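Local coordinates for protein exoribonuclease II, mitochondrial (Candida glabrata, PDB 6F3H) that probably degrades mitochondrial RNA from the 3' end as the magnesium-binding nuclease of the mtEXO degradosome, working in tight coupling with a helicase component, at residues L455-T460 against L466-L471; P243-V248 against A739-I744. The protein carries 1 engineered substitution. One frame throughout, in Å; residues are numbered along the deposited sequence.

Contact 1. Residues L455-T460 against L466-L471; sequences LKRAFT and LVVPML
Arg457 and Thr460 meet the peptide joining Pro469 to Met470 at both its polar atoms, one weakly and one firmly. Arg457 leaves helix 449-456 in an inverse gamma turn, and its CB points toward 466-471. From CB the chain runs extended as far as NE; CD passes 3.9 Å from Pro469 O, and beyond CZ the nitrogen NH1 reaches Pro469 O at 2.8 Å. An N-H...O angle of 118° marks this bond as weak, and the oxygen lies oblique to the guanidinium plane. NH2 has a firmer partner in Gln373 OE1, while CG1 of Val468 packs beside NH1, the two side chains crossing at about a right angle.

Thr460 supplies the straighter bond: Met470 N donates to OG1 at 2.7 Å with an angle of 168°. With CG2 anti to the backbone N (OG1 at chi1 -82°), the methyl lies 3.5 Å from Val468 O. Selenomethionine Met470 runs alongside the turn, its CB 3.6 Å from Phe459 O. Since Thr460 OG1 also bonds Glu407 OE1, the hydroxyl links the Met470 amide to a carboxylate. Both polar atoms of the peptide thus have a partner at a largely buried contact, and these side-chain bonds add to the short antiparallel pairing of strands 461-462 and 467-468 beside them.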
# COMPACT_ATOMS: atom_id res chain seq x y z
N LEU A 455 -11.67 3.90 -10.28
CA LEU A 455 -11.13 2.57 -10.03
C LEU A 455 -9.66 2.50 -10.38
O LEU A 455 -8.92 1.69 -9.81
CB LEU A 455 -11.92 1.56 -10.84
CG LEU A 455 -13.41 1.56 -10.46
CD1 LEU A 455 -14.20 0.76 -11.47
CD2 LEU A 455 -13.62 1.01 -9.04
N LYS A 456 -9.21 3.33 -11.31
CA LYS A 456 -7.79 3.38 -11.59
C LYS A 456 -7.03 3.93 -10.39
O LYS A 456 -6.10 3.29 -9.90
CB LYS A 456 -7.53 4.21 -12.84
CG LYS A 456 -6.09 4.24 -13.33
CD LYS A 456 -5.97 5.19 -14.51
CE LYS A 456 -4.97 6.33 -14.23
NZ LYS A 456 -5.19 7.13 -12.97
N ARG A 457 -7.45 5.08 -9.87
CA ARG A 457 -6.90 5.55 -8.60
C ARG A 457 -7.44 4.66 -7.50
O ARG A 457 -8.27 5.11 -6.72
CB ARG A 457 -7.36 6.95 -8.25
CG ARG A 457 -7.68 7.86 -9.36
CD ARG A 457 -7.72 9.21 -8.73
NE ARG A 457 -7.72 10.32 -9.67
CZ ARG A 457 -7.76 11.60 -9.29
NH1 ARG A 457 -7.81 11.90 -8.00
NH2 ARG A 457 -7.72 12.57 -10.18
N ALA A 458 -6.98 3.44 -7.39
CA ALA A 458 -7.71 2.45 -6.60
C ALA A 458 -8.00 2.85 -5.16
O ALA A 458 -8.71 2.12 -4.49
CB ALA A 458 -6.92 1.14 -6.63
N PHE A 459 -7.43 3.93 -4.62
CA PHE A 459 -7.78 4.40 -3.29
C PHE A 459 -7.66 5.91 -3.27
O PHE A 459 -7.15 6.53 -4.20
CB PHE A 459 -6.90 3.82 -2.18
CG PHE A 459 -6.80 2.33 -2.20
CD1 PHE A 459 -6.08 1.67 -3.18
CD2 PHE A 459 -7.47 1.56 -1.28
CE1 PHE A 459 -6.02 0.29 -3.22
CE2 PHE A 459 -7.41 0.17 -1.31
CZ PHE A 459 -6.69 -0.46 -2.28
N THR A 460 -8.12 6.51 -2.21
CA THR A 460 -7.75 7.88 -1.99
C THR A 460 -6.34 7.87 -1.45
O THR A 460 -5.93 6.92 -0.78
CB THR A 460 -8.72 8.58 -1.05
OG1 THR A 460 -9.86 8.99 -1.80
CG2 THR A 460 -8.12 9.81 -0.52
N LEU A 466 -0.50 16.09 1.54
CA LEU A 466 -1.65 16.36 0.69
C LEU A 466 -2.58 15.16 0.66
O LEU A 466 -2.27 14.10 1.21
CB LEU A 466 -1.22 16.72 -0.73
CG LEU A 466 -1.08 15.45 -1.56
CD1 LEU A 466 -1.12 15.78 -3.03
CD2 LEU A 466 0.19 14.67 -1.20
N VAL A 467 -3.72 15.33 -0.01
CA VAL A 467 -4.68 14.25 -0.23
C VAL A 467 -5.16 14.27 -1.68
O VAL A 467 -5.40 15.33 -2.25
CB VAL A 467 -5.86 14.38 0.75
CG1 VAL A 467 -6.76 13.16 0.64
CG2 VAL A 467 -5.35 14.59 2.20
N VAL A 468 -5.28 13.09 -2.29
CA VAL A 468 -5.83 12.95 -3.64
C VAL A 468 -7.02 12.00 -3.62
O VAL A 468 -6.85 10.78 -3.62
CB VAL A 468 -4.77 12.46 -4.64
CG1 VAL A 468 -5.32 12.47 -6.01
CG2 VAL A 468 -3.58 13.37 -4.61
N PRO A 469 -8.24 12.53 -3.68
CA PRO A 469 -9.42 11.68 -3.51
C PRO A 469 -9.57 10.77 -4.71
O PRO A 469 -9.37 11.18 -5.85
CB PRO A 469 -10.58 12.69 -3.44
CG PRO A 469 -9.94 14.03 -3.21
CD PRO A 469 -8.64 13.92 -3.95
N MSE A 470 -9.94 9.54 -4.44
CA MSE A 470 -10.28 8.64 -5.51
C MSE A 470 -11.42 9.14 -6.41
O MSE A 470 -11.42 8.87 -7.61
CB MSE A 470 -10.61 7.29 -4.91
CG MSE A 470 -11.21 6.31 -5.86
SE MSE A 470 -12.18 5.06 -4.84
CE MSE A 470 -10.92 3.86 -4.68
N LEU A 471 -12.37 9.88 -5.85
CA LEU A 471 -13.57 10.37 -6.54
C LEU A 471 -13.55 11.90 -6.68
O LEU A 471 -12.84 12.59 -5.94
CB LEU A 471 -14.81 9.95 -5.76
CG LEU A 471 -15.26 8.48 -5.85
CD1 LEU A 471 -16.07 8.06 -4.63
CD2 LEU A 471 -16.08 8.28 -7.08

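Contact 2. Residues P243-V248 against A739-I744; sequences PTTVAV and ADILKI
A sparse helix-to-strand contact brings helix 725-761 against strand 242-248, the central strand of a three-stranded antiparallel sheet. The backbones stand well apart, with CA of Thr244 8.7 Å from CA of Asp740, and the touching side chains bury only 98 Å² between the segments. Thr244 meets Asp740 through its methyl: CG2 lies 3.6 Å from OD2, nearer than the hydroxyl, whose OG1 is 4.1 Å from the same oxygen. The threonine's first torsion (chi1 63°) explains this, because it sets CG2 anti to the carbonyl carbon and leaves OG1 to bond weakly with Tyr235 O on strand 231-237. Asp740 in turn has a weak bond from Gln736 NE2 to OD1, within its own helix.

One residue further along each segment, Thr245 CG2 and Ile741 CD1 approach to 4.5 Å, a loose apolar contact made by the end of the isoleucine, while Thr245 OG1 bonds His167 ND1. Residues of both flanking strands also touch it: Asn237 meets Thr244 and Asp740, and His167 packs on Ile741. The helix thus meets an irregular point of the strand, where Thr244 leaves beta geometry (psi -46°) and two successive threonines face it, their hydroxyls turned to partners on the flanking strands.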
# COMPACT_ATOMS: atom_id res chain seq x y z
N PRO A 243 5.64 -10.06 -7.83
CA PRO A 243 5.51 -8.74 -8.44
C PRO A 243 4.09 -8.42 -8.84
O PRO A 243 3.36 -9.26 -9.38
CB PRO A 243 6.42 -8.85 -9.67
CG PRO A 243 6.50 -10.32 -9.95
CD PRO A 243 6.55 -10.93 -8.59
N THR A 244 3.70 -7.18 -8.61
CA THR A 244 2.34 -6.76 -8.91
C THR A 244 2.26 -5.94 -10.18
O THR A 244 1.43 -6.23 -11.04
CB THR A 244 1.74 -5.95 -7.74
OG1 THR A 244 2.48 -4.74 -7.55
CG2 THR A 244 1.75 -6.74 -6.45
N THR A 245 3.14 -4.98 -10.36
CA THR A 245 2.92 -4.03 -11.43
C THR A 245 4.26 -3.42 -11.79
O THR A 245 5.23 -3.53 -11.04
CB THR A 245 1.91 -2.98 -10.98
OG1 THR A 245 1.49 -2.19 -12.10
CG2 THR A 245 2.54 -2.12 -9.90
N VAL A 246 4.30 -2.80 -12.97
CA VAL A 246 5.47 -2.03 -13.38
C VAL A 246 5.02 -0.90 -14.29
O VAL A 246 4.14 -1.07 -15.13
CB VAL A 246 6.50 -2.94 -14.09
CG1 VAL A 246 5.87 -3.59 -15.30
CG2 VAL A 246 7.75 -2.17 -14.46
N ALA A 247 5.65 0.25 -14.13
CA ALA A 247 5.33 1.37 -14.99
C ALA A 247 5.92 1.16 -16.37
O ALA A 247 6.98 0.57 -16.54
CB ALA A 247 5.87 2.66 -14.37
N VAL A 248 5.20 1.64 -17.38
CA VAL A 248 5.69 1.68 -18.75
C VAL A 248 5.97 3.14 -19.07
O VAL A 248 5.05 3.91 -19.36
CB VAL A 248 4.69 1.07 -19.73
CG1 VAL A 248 5.26 1.00 -21.12
CG2 VAL A 248 4.24 -0.26 -19.23
N ALA A 739 -2.37 -0.37 -3.75
CA ALA A 739 -2.28 -0.41 -2.30
C ALA A 739 -0.83 -0.43 -1.88
O ALA A 739 -0.43 0.32 -0.99
CB ALA A 739 -2.99 -1.64 -1.76
N ASP A 740 -0.02 -1.22 -2.55
CA ASP A 740 1.38 -1.35 -2.16
C ASP A 740 2.13 -0.05 -2.34
O ASP A 740 2.78 0.43 -1.41
CB ASP A 740 2.02 -2.45 -2.96
CG ASP A 740 1.34 -3.75 -2.73
OD1 ASP A 740 1.05 -4.06 -1.55
OD2 ASP A 740 1.07 -4.43 -3.74
N ILE A 741 2.06 0.52 -3.55
CA ILE A 741 2.66 1.82 -3.82
C ILE A 741 2.33 2.82 -2.72
O ILE A 741 3.20 3.57 -2.25
CB ILE A 741 2.20 2.33 -5.20
CG1 ILE A 741 2.70 1.40 -6.32
CG2 ILE A 741 2.61 3.78 -5.40
CD1 ILE A 741 2.21 1.79 -7.71
N LEU A 742 1.06 2.86 -2.27
CA LEU A 742 0.66 3.86 -1.28
C LEU A 742 1.28 3.60 0.09
O LEU A 742 1.76 4.53 0.74
CB LEU A 742 -0.85 3.94 -1.20
CG LEU A 742 -1.45 4.59 -2.45
CD1 LEU A 742 -2.96 4.46 -2.48
CD2 LEU A 742 -1.04 6.03 -2.53
N LYS A 743 1.30 2.34 0.54
CA LYS A 743 1.99 2.03 1.79
C LYS A 743 3.41 2.57 1.75
O LYS A 743 3.87 3.25 2.68
CB LYS A 743 2.02 0.51 2.04
CG LYS A 743 0.75 -0.30 1.65
CD LYS A 743 0.59 -1.66 2.41
CE LYS A 743 -0.08 -2.78 1.56
NZ LYS A 743 -0.30 -4.08 2.29
N ILE A 744 4.09 2.34 0.63
CA ILE A 744 5.48 2.73 0.46
C ILE A 744 5.62 4.24 0.55
O ILE A 744 6.38 4.76 1.37
CB ILE A 744 5.99 2.19 -0.89
CG1 ILE A 744 6.37 0.71 -0.74
CG2 ILE A 744 7.12 3.05 -1.42
CD1 ILE A 744 6.21 -0.09 -1.98

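How the contacts relate
The two contacts have centres 14 Å apart and meet on helix 725-761. Along the chain the order is 243-248, 455-460, 466-471 and 739-744, so contact 1, a local return within the RNB domain, is nested inside the long loop that contact 2 closes. They touch directly: CE1 of Phe459 packs 3.7 Å from Ala739 N, and Leu742 CD1 lies 4.0 Å from Phe459 CB. The helix therefore joins the three-stranded sheet to the chain return at 455-471. Nearest atoms lie about 6 Å (contact 1) and 4 Å (contact 2) from bound nucleic acid, so both lie near it, away from the magnesium site.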